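Local coordinates for protein tail component (PDB 5LY8) that probably helps a Lactobacillus phage recognise carbohydrate on its host cell, this chain being the second carbohydrate-binding module of the evolved distal tail protein, at residues 141-144 with 149-152; 18-23 with 207-212; 100-105 with 126-131. All blocks are in the same frame, centred on the assembly; numbering follows the deposited sequence.

Contact 1: residues 141-144 with 149-152; sequences SGTV and QAQM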
loop_
_atom_site.group_PDB
_atom_site.type_symbol
_atom_site.label_atom_id
_atom_site.label_comp_id
_atom_site.label_asym_id
_atom_site.label_seq_id
_atom_site.Cartn_x
_atom_site.Cartn_y
_atom_site.Cartn_z
ATOM N N SER A 141 7.461 0.708 -6.224
ATOM C CA SER A 141 7.775 2.130 -6.058
ATOM C C SER A 141 7.414 2.628 -4.695
ATOM O O SER A 141 6.529 2.072 -4.031
ATOM C CB SER A 141 7.110 2.975 -7.148
ATOM O OG SER A 141 5.698 3.058 -6.984
ATOM N N GLY A 142 8.102 3.673 -4.267
ATOM C CA GLY A 142 7.814 4.317 -3.002
ATOM C C GLY A 142 7.758 5.801 -3.213
ATOM O O GLY A 142 8.675 6.359 -3.820
ATOM N N THR A 143 6.696 6.432 -2.725
ATOM C CA THR A 143 6.477 7.869 -2.860
ATOM C C THR A 143 6.247 8.488 -1.529
ATOM O O THR A 143 5.600 7.895 -0.653
ATOM C CB THR A 143 5.235 8.100 -3.772
ATOM O OG1 THR A 143 5.508 7.491 -5.042
ATOM C CG2 THR A 143 4.936 9.566 -4.000
ATOM N N VAL A 144 6.746 9.648 -1.362
ATOM C CA VAL A 144 6.542 10.450 -0.186
ATOM C C VAL A 144 5.809 11.719 -0.591
ATOM O O VAL A 144 6.096 12.295 -1.664
ATOM C CB VAL A 144 7.811 10.786 0.608
ATOM C CG1 VAL A 144 8.740 11.609 -0.222
ATOM C CG2 VAL A 144 7.524 11.408 1.992
ATOM N N GLN A 149 3.471 18.022 -4.794
ATOM C CA GLN A 149 4.582 17.924 -3.861
ATOM C C GLN A 149 5.147 16.495 -3.776
ATOM O O GLN A 149 6.167 16.267 -3.103
ATOM C CB GLN A 149 4.115 18.382 -2.468
ATOM C CG GLN A 149 3.913 19.886 -2.356
ATOM C CD GLN A 149 5.197 20.658 -2.530
ATOM O OE1 GLN A 149 5.355 21.359 -3.516
ATOM N NE2 GLN A 149 6.194 20.466 -1.653
ATOM N N ALA A 150 4.486 15.520 -4.429
ATOM C CA ALA A 150 4.956 14.130 -4.321
ATOM C C ALA A 150 6.366 13.943 -4.885
ATOM O O ALA A 150 6.733 14.587 -5.882
ATOM C CB ALA A 150 3.988 13.181 -5.026
ATOM N N GLN A 151 7.160 13.090 -4.254
ATOM C CA GLN A 151 8.476 12.703 -4.716
ATOM C C GLN A 151 8.513 11.188 -4.787
ATOM O O GLN A 151 8.349 10.519 -3.762
ATOM C CB GLN A 151 9.566 13.160 -3.749
ATOM C CG GLN A 151 9.941 14.625 -3.844
ATOM C CD GLN A 151 10.930 15.028 -2.772
ATOM O OE1 GLN A 151 10.877 16.144 -2.248
ATOM N NE2 GLN A 151 11.862 14.144 -2.425
ATOM N N MET A 152 8.674 10.643 -5.990
ATOM C CA MET A 152 8.829 9.207 -6.115
ATOM C C MET A 152 10.288 8.935 -5.757
ATOM O O MET A 152 11.216 9.361 -6.469
ATOM C CB MET A 152 8.472 8.690 -7.514
ATOM C CG MET A 152 8.609 7.170 -7.594
ATOM S SD MET A 152 8.046 6.446 -9.136
ATOM C CE MET A 152 6.321 6.536 -8.916
#
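S141 meets M152 where two antiparallel strands, 138-144 and 151-158, form a beta hairpin. Its hydroxyl OG lies 4.0 Å from M152 CE, a van der Waals contact at the end of the thioether. The methionine chain leaves extended, with CG anti to its backbone N (chi1 -178°), and then bends at its last torsion (chi3 -76°), which swings the methyl back over the serine. S141 also packs on A127 and F129 of strand 121-130, so it is held from both neighbouring strands. G142 contributes backbone alone: its O passes 3.6 Å from M152 C, and its own hydrogen bonding partner is L153.

T143 faces M152 as an antiparallel non-hydrogen-bonded pair, CA atoms 4.2 Å apart. The two side chains run obliquely past each other on the face they share with S141, T143 OG1 lying 4.0 Å from M152 CG. The other branch, CG2, touches A150 CB at 3.9 Å, while T143 CA makes a CH...O contact with Q151 O.

V144 pairs with Q151 through two backbone hydrogen bonds, V144 N to Q151 O at 3.0 Å and Q151 N to V144 O at 2.9 Å, the first almost straight (170° at the hydrogen). V144 is modelled in two conformers; in the one described its side chain lies alongside that of Q151 on the face opposite T143, a packing that holds for that copy only.

Chemically, the reciprocal amide pair fixes the register next to the turn, whereas T143 CG2, A150 CB and the M152 thioether add dispersion contacts around it; Q151 O serves both the V144 amide and the T143 CA-H.

Contact 2: residues 18-23 with 207-212; sequences YHLDFN and DGWTAW. With MG (magnesium ion), chain C.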
loop_
_atom_site.group_PDB
_atom_site.type_symbol
_atom_site.label_atom_id
_atom_site.label_comp_id
_atom_site.label_asym_id
_atom_site.label_seq_id
_atom_site.Cartn_x
_atom_site.Cartn_y
_atom_site.Cartn_z
ATOM N N TYR A 18 -4.762 -1.478 14.692
ATOM C CA TYR A 18 -5.828 -2.319 14.162
ATOM C C TYR A 18 -5.145 -3.519 13.574
ATOM O O TYR A 18 -3.948 -3.475 13.282
ATOM C CB TYR A 18 -6.678 -1.593 13.074
ATOM C CG TYR A 18 -5.977 -1.512 11.732
ATOM C CD1 TYR A 18 -5.102 -0.469 11.443
ATOM C CD2 TYR A 18 -6.122 -2.522 10.785
ATOM C CE1 TYR A 18 -4.384 -0.436 10.250
ATOM C CE2 TYR A 18 -5.408 -2.497 9.591
ATOM C CZ TYR A 18 -4.518 -1.474 9.347
ATOM O OH TYR A 18 -3.782 -1.455 8.191
ATOM N N HIS A 19 -5.931 -4.567 13.350
ATOM C CA HIS A 19 -5.462 -5.759 12.686
ATOM C C HIS A 19 -6.626 -6.366 11.935
ATOM O O HIS A 19 -7.676 -6.662 12.528
ATOM C CB HIS A 19 -4.860 -6.765 13.691
ATOM C CG HIS A 19 -4.498 -8.074 13.064
ATOM N ND1 HIS A 19 -4.672 -9.261 13.737
ATOM C CD2 HIS A 19 -4.032 -8.346 11.821
ATOM C CE1 HIS A 19 -4.285 -10.214 12.910
ATOM N NE2 HIS A 19 -3.890 -9.715 11.743
ATOM N N LEU A 20 -6.472 -6.502 10.620
ATOM C CA LEU A 20 -7.446 -7.207 9.786
ATOM C C LEU A 20 -6.866 -8.553 9.401
ATOM O O LEU A 20 -5.811 -8.598 8.776
ATOM C CB LEU A 20 -7.807 -6.438 8.500
ATOM C CG LEU A 20 -8.348 -5.019 8.729
ATOM C CD1 LEU A 20 -8.604 -4.314 7.413
ATOM C CD2 LEU A 20 -9.631 -5.013 9.572
ATOM N N ASP A 21 -7.520 -9.639 9.789
ATOM C CA ASP A 21 -7.119 -10.976 9.343
ATOM C C ASP A 21 -8.049 -11.515 8.259
ATOM O O ASP A 21 -7.780 -12.577 7.696
ATOM C CB ASP A 21 -7.023 -11.975 10.501
ATOM C CG ASP A 21 -8.269 -12.171 11.324
ATOM O OD1 ASP A 21 -9.393 -11.929 10.801
ATOM O OD2 ASP A 21 -8.126 -12.526 12.520
ATOM N N PHE A 22 -9.152 -10.818 7.983
ATOM C CA PHE A 22 -10.119 -11.150 6.931
ATOM C C PHE A 22 -10.885 -12.440 7.195
ATOM O O PHE A 22 -11.563 -12.902 6.279
ATOM C CB PHE A 22 -9.492 -11.142 5.519
ATOM C CG PHE A 22 -8.884 -9.797 5.222
ATOM C CD1 PHE A 22 -7.518 -9.655 5.067
ATOM C CD2 PHE A 22 -9.678 -8.658 5.138
ATOM C CE1 PHE A 22 -6.957 -8.404 4.796
ATOM C CE2 PHE A 22 -9.114 -7.410 4.858
ATOM C CZ PHE A 22 -7.758 -7.287 4.745
ATOM N N ASN A 23 -10.838 -12.978 8.422
ATOM C CA ASN A 23 -11.634 -14.187 8.754
ATOM C C ASN A 23 -13.141 -13.859 8.735
ATOM O O ASN A 23 -13.969 -14.682 8.463
ATOM C CB ASN A 23 -11.199 -14.779 10.091
ATOM C CG ASN A 23 -9.857 -15.469 10.016
ATOM O OD1 ASN A 23 -9.394 -15.829 8.982
ATOM N ND2 ASN A 23 -9.256 -15.661 11.141
ATOM N N ASP A 207 -2.535 10.132 10.129
ATOM C CA ASP A 207 -3.814 9.909 10.794
ATOM C C ASP A 207 -4.704 8.908 10.058
ATOM O O ASP A 207 -5.855 8.734 10.446
ATOM C CB ASP A 207 -4.587 11.237 11.013
ATOM C CG ASP A 207 -5.047 11.890 9.708
ATOM O OD1 ASP A 207 -4.974 11.239 8.668
ATOM O OD2 ASP A 207 -5.506 13.056 9.745
ATOM N N GLY A 208 -4.199 8.255 9.021
ATOM C CA GLY A 208 -5.051 7.349 8.273
ATOM C C GLY A 208 -4.283 6.469 7.334
ATOM O O GLY A 208 -3.099 6.695 7.059
ATOM N N TRP A 209 -4.992 5.450 6.826
ATOM C CA TRP A 209 -4.419 4.547 5.833
ATOM C C TRP A 209 -5.456 4.209 4.792
ATOM O O TRP A 209 -6.655 4.198 5.100
ATOM C CB TRP A 209 -3.875 3.260 6.496
ATOM C CG TRP A 209 -4.930 2.407 7.146
ATOM C CD1 TRP A 209 -5.408 2.522 8.417
ATOM C CD2 TRP A 209 -5.631 1.304 6.553
ATOM N NE1 TRP A 209 -6.369 1.569 8.653
ATOM C CE2 TRP A 209 -6.530 0.812 7.521
ATOM C CE3 TRP A 209 -5.604 0.688 5.287
ATOM C CZ2 TRP A 209 -7.372 -0.282 7.283
ATOM C CZ3 TRP A 209 -6.463 -0.371 5.041
ATOM C CH2 TRP A 209 -7.295 -0.877 6.050
ATOM N N THR A 210 -4.985 3.897 3.580
ATOM C CA THR A 210 -5.829 3.408 2.496
ATOM C C THR A 210 -5.092 2.304 1.764
ATOM O O THR A 210 -3.904 2.452 1.466
ATOM C CB THR A 210 -6.150 4.518 1.468
ATOM O OG1 THR A 210 -6.911 5.557 2.094
ATOM C CG2 THR A 210 -6.953 3.990 0.251
ATOM N N ALA A 211 -5.806 1.223 1.418
ATOM C CA ALA A 211 -5.316 0.162 0.535
ATOM C C ALA A 211 -6.215 0.183 -0.722
ATOM O O ALA A 211 -7.451 0.187 -0.566
ATOM C CB ALA A 211 -5.385 -1.181 1.230
ATOM N N TRP A 212 -5.625 0.221 -1.929
ATOM C CA TRP A 212 -6.397 0.356 -3.162
ATOM C C TRP A 212 -5.882 -0.666 -4.155
ATOM O O TRP A 212 -4.673 -0.819 -4.325
ATOM C CB TRP A 212 -6.260 1.801 -3.680
ATOM C CG TRP A 212 -6.948 2.132 -4.969
ATOM C CD1 TRP A 212 -8.240 1.832 -5.329
ATOM C CD2 TRP A 212 -6.383 2.860 -6.061
ATOM N NE1 TRP A 212 -8.520 2.354 -6.576
ATOM C CE2 TRP A 212 -7.388 2.988 -7.049
ATOM C CE3 TRP A 212 -5.109 3.400 -6.311
ATOM C CZ2 TRP A 212 -7.176 3.682 -8.244
ATOM C CZ3 TRP A 212 -4.898 4.072 -7.507
ATOM C CH2 TRP A 212 -5.909 4.190 -8.469
HETATM MG MG MG C . -5.836 -13.666 6.925
HETATM O O HOH W 1 -6.695 -15.410 8.480
HETATM O O HOH W 2 -4.510 -15.643 6.395
HETATM O O HOH W 3 -4.195 -13.266 8.672
#
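This is an aromatic contact across the core of a two-sheet beta fold, consistent with the concanavalin-like clan of the module: Y18 stands on edge strand 11-20 of the six-stranded antiparallel sheet, W209 on strand 208-216 of the mixed sheet facing it. Their CA atoms are 10.9 Å apart, and the two rings, coming from opposite directions, fill that gap. Both take the first torsion that sets CG between the backbone N and the carbonyl carbon (chi1 77° for Y18, 64° for W209), which turns them toward each other. They form an offset stack, the phenol ring and the five-membered ring of the indole having centroids 4.3 Å apart and planes only 10° from parallel. Y18 CE1 lies 3.2 Å from W209 NE1, and the displacement sets Y18 OH over the middle of the indole, 3.6 Å above its plane. That hydroxyl is hydrogen-bonded to S229 OG, which helps fix the phenol. L20 CD1 reaches W209 CH2 obliquely at 3.9 Å, with M78 touching both residues.

Just beyond the strand, D21 O binds a magnesium ion at 2.4 Å, together with G59 O, Q227 O and three waters.

Dispersion between nearly parallel rings thus joins the sheets, and the strand carrying Y18 runs on into a metal site built from carbonyls and water.

Contact 3: residues 100-105 with 126-131; sequences VNVGTN and LALFDD. With MG (magnesium ion), chain B.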
loop_
_atom_site.group_PDB
_atom_site.type_symbol
_atom_site.label_atom_id
_atom_site.label_comp_id
_atom_site.label_asym_id
_atom_site.label_seq_id
_atom_site.Cartn_x
_atom_site.Cartn_y
_atom_site.Cartn_z
ATOM N N VAL A 100 0.268 -9.892 0.999
ATOM C CA VAL A 100 -0.437 -10.104 -0.263
ATOM C C VAL A 100 0.078 -11.380 -0.920
ATOM O O VAL A 100 1.168 -11.880 -0.610
ATOM C CB VAL A 100 -0.248 -8.907 -1.250
ATOM C CG1 VAL A 100 -0.896 -7.632 -0.710
ATOM C CG2 VAL A 100 1.234 -8.664 -1.575
ATOM N N ASN A 101 -0.705 -11.887 -1.862
ATOM C CA ASN A 101 -0.258 -12.916 -2.766
ATOM C C ASN A 101 -0.507 -12.304 -4.144
ATOM O O ASN A 101 -1.614 -11.837 -4.432
ATOM C CB ASN A 101 -1.022 -14.210 -2.568
ATOM C CG ASN A 101 -0.528 -15.323 -3.473
ATOM O OD1 ASN A 101 0.153 -16.270 -3.029
ATOM N ND2 ASN A 101 -0.862 -15.275 -4.711
ATOM N N VAL A 102 0.537 -12.256 -4.956
ATOM C CA VAL A 102 0.378 -11.562 -6.208
ATOM C C VAL A 102 1.107 -12.319 -7.299
ATOM O O VAL A 102 2.164 -12.921 -7.056
ATOM C CB VAL A 102 0.769 -10.039 -6.015
ATOM C CG1 VAL A 102 2.191 -9.831 -5.479
ATOM C CG2 VAL A 102 0.480 -9.199 -7.259
ATOM N N GLY A 103 0.482 -12.370 -8.467
ATOM C CA GLY A 103 1.045 -13.045 -9.623
ATOM C C GLY A 103 0.620 -12.322 -10.873
ATOM O O GLY A 103 -0.440 -11.723 -10.903
ATOM N N THR A 104 1.456 -12.425 -11.944
ATOM C CA THR A 104 1.094 -11.735 -13.175
ATOM C C THR A 104 1.545 -12.554 -14.393
ATOM O O THR A 104 2.189 -13.615 -14.284
ATOM C CB THR A 104 1.576 -10.248 -13.137
ATOM O OG1 THR A 104 1.047 -9.492 -14.253
ATOM C CG2 THR A 104 3.108 -10.102 -13.093
ATOM N N ASN A 105 1.282 -11.929 -15.512
ATOM C CA ASN A 105 1.541 -12.569 -16.802
ATOM C C ASN A 105 1.595 -11.493 -17.834
ATOM O O ASN A 105 1.324 -10.312 -17.562
ATOM C CB ASN A 105 0.633 -13.739 -17.224
ATOM C CG ASN A 105 0.574 -15.032 -16.477
ATOM O OD1 ASN A 105 -0.516 -15.519 -16.181
ATOM N ND2 ASN A 105 1.681 -15.757 -16.446
ATOM N N LEU A 126 3.259 3.081 -0.923
ATOM C CA LEU A 126 3.977 1.919 -1.440
ATOM C C LEU A 126 3.139 1.339 -2.585
ATOM O O LEU A 126 1.962 1.049 -2.370
ATOM C CB LEU A 126 4.157 0.887 -0.321
ATOM C CG LEU A 126 5.013 -0.343 -0.634
ATOM C CD1 LEU A 126 5.454 -1.011 0.667
ATOM C CD2 LEU A 126 4.276 -1.378 -1.518
ATOM N N ALA A 127 3.711 1.189 -3.770
ATOM C CA ALA A 127 2.974 0.603 -4.886
ATOM C C ALA A 127 3.708 -0.555 -5.489
ATOM O O ALA A 127 4.941 -0.595 -5.501
ATOM C CB ALA A 127 2.674 1.657 -5.961
ATOM N N LEU A 128 2.930 -1.522 -6.009
ATOM C CA LEU A 128 3.425 -2.557 -6.891
ATOM C C LEU A 128 2.537 -2.513 -8.119
ATOM O O LEU A 128 1.312 -2.401 -7.975
ATOM C CB LEU A 128 3.368 -3.954 -6.259
ATOM C CG LEU A 128 3.986 -5.075 -7.082
ATOM C CD1 LEU A 128 5.518 -4.964 -7.149
ATOM C CD2 LEU A 128 3.616 -6.445 -6.523
ATOM N N PHE A 129 3.107 -2.577 -9.308
ATOM C CA PHE A 129 2.272 -2.535 -10.491
ATOM C C PHE A 129 2.929 -3.211 -11.702
ATOM O O PHE A 129 4.110 -3.289 -11.823
ATOM C CB PHE A 129 1.869 -1.085 -10.849
ATOM C CG PHE A 129 3.036 -0.184 -11.128
ATOM C CD1 PHE A 129 3.682 0.531 -10.098
ATOM C CD2 PHE A 129 3.505 -0.036 -12.424
ATOM C CE1 PHE A 129 4.770 1.370 -10.429
ATOM C CE2 PHE A 129 4.582 0.785 -12.697
ATOM C CZ PHE A 129 5.177 1.464 -11.722
ATOM N N ASP A 130 2.041 -3.720 -12.542
ATOM C CA ASP A 130 2.338 -4.308 -13.858
ATOM C C ASP A 130 1.401 -3.522 -14.766
ATOM O O ASP A 130 0.249 -3.762 -14.809
ATOM C CB ASP A 130 2.093 -5.831 -13.911
ATOM C CG ASP A 130 2.380 -6.428 -15.317
ATOM O OD1 ASP A 130 2.558 -5.719 -16.215
ATOM O OD2 ASP A 130 2.427 -7.641 -15.473
ATOM N N ASP A 131 1.952 -2.537 -15.453
ATOM C CA ASP A 131 1.125 -1.630 -16.243
ATOM C C ASP A 131 1.105 -1.848 -17.743
ATOM O O ASP A 131 0.631 -1.013 -18.446
ATOM C CB ASP A 131 1.428 -0.132 -15.908
ATOM C CG ASP A 131 2.840 0.300 -16.289
ATOM O OD1 ASP A 131 3.614 -0.460 -16.742
ATOM O OD2 ASP A 131 3.147 1.481 -16.086
HETATM MG MG MG B . 1.617 -7.430 -17.860
#
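The second magnesium site of the module lies at one end of this contact, where strand 94-103 of the six-stranded sheet and strand 121-130 of the mixed sheet face each other. From V102 to N105 and from L128 to D130 the chains run almost alike, 17° apart, and draw together toward the metal: the CA atoms of V102 and L128 are 9.5 Å apart, those of T104 and D130 7.6 Å.

D130 chelates the ion with both carboxylate oxygens, its OD2 standing 2.5 Å from the magnesium. With chi1 at 179° the carboxylate is carried away from the backbone N and across to T104. T104 is modelled in two conformers; in the one described here its OG1 donates a 2.6 Å hydrogen bond to D130 OD2. The hydroxyl meets that oxygen on its anti side and 26° out of the carboxylate plane. Carbonyl oxygens of A106, E108, S132 and N135 complete the coordination. T104, a second-shell residue, is itself held by a hydrogen bond from its N to D165 OD1.

Deeper between the sheets the contact turns apolar. The ends of V102 and L128 meet head on, CG1 of the valine 3.8 Å from CD2 of the leucine. W222 packs on V102, T104, L128 and D130, and W138 adds to the covering of V102 and T104.

In the conformer described, OD2 of D130 is gripped twice, by metal and by hydroxyl. The cation probably favours the ionised carboxylate in this buried setting. Two-oxygen chelation fixes the carboxylate, and in that conformer the threonine bond would add to its hold and take up part of its negative charge.

Contacts 2 and 3 both span the two facing sheets, whereas contact 1 lies within the mixed sheet, at its hairpin end. Contacts 1 and 3 touch: S141 N is 2.9 Å from A127 O, a probable hydrogen bond between adjacent strands 138-144 and 121-130, and the S141 side chain sits about 12 Å from that of D130. Contact 2 touches neither, its nearest atoms being about 7 Å from contact 3 and about 11 Å from contact 1. Centres are about 18 Å apart for contacts 2 and 3, and about 21 Å for 1 and 2, which lie on opposite sides of the chain's centre. Contacts 2 and 3 each adjoin a different magnesium site.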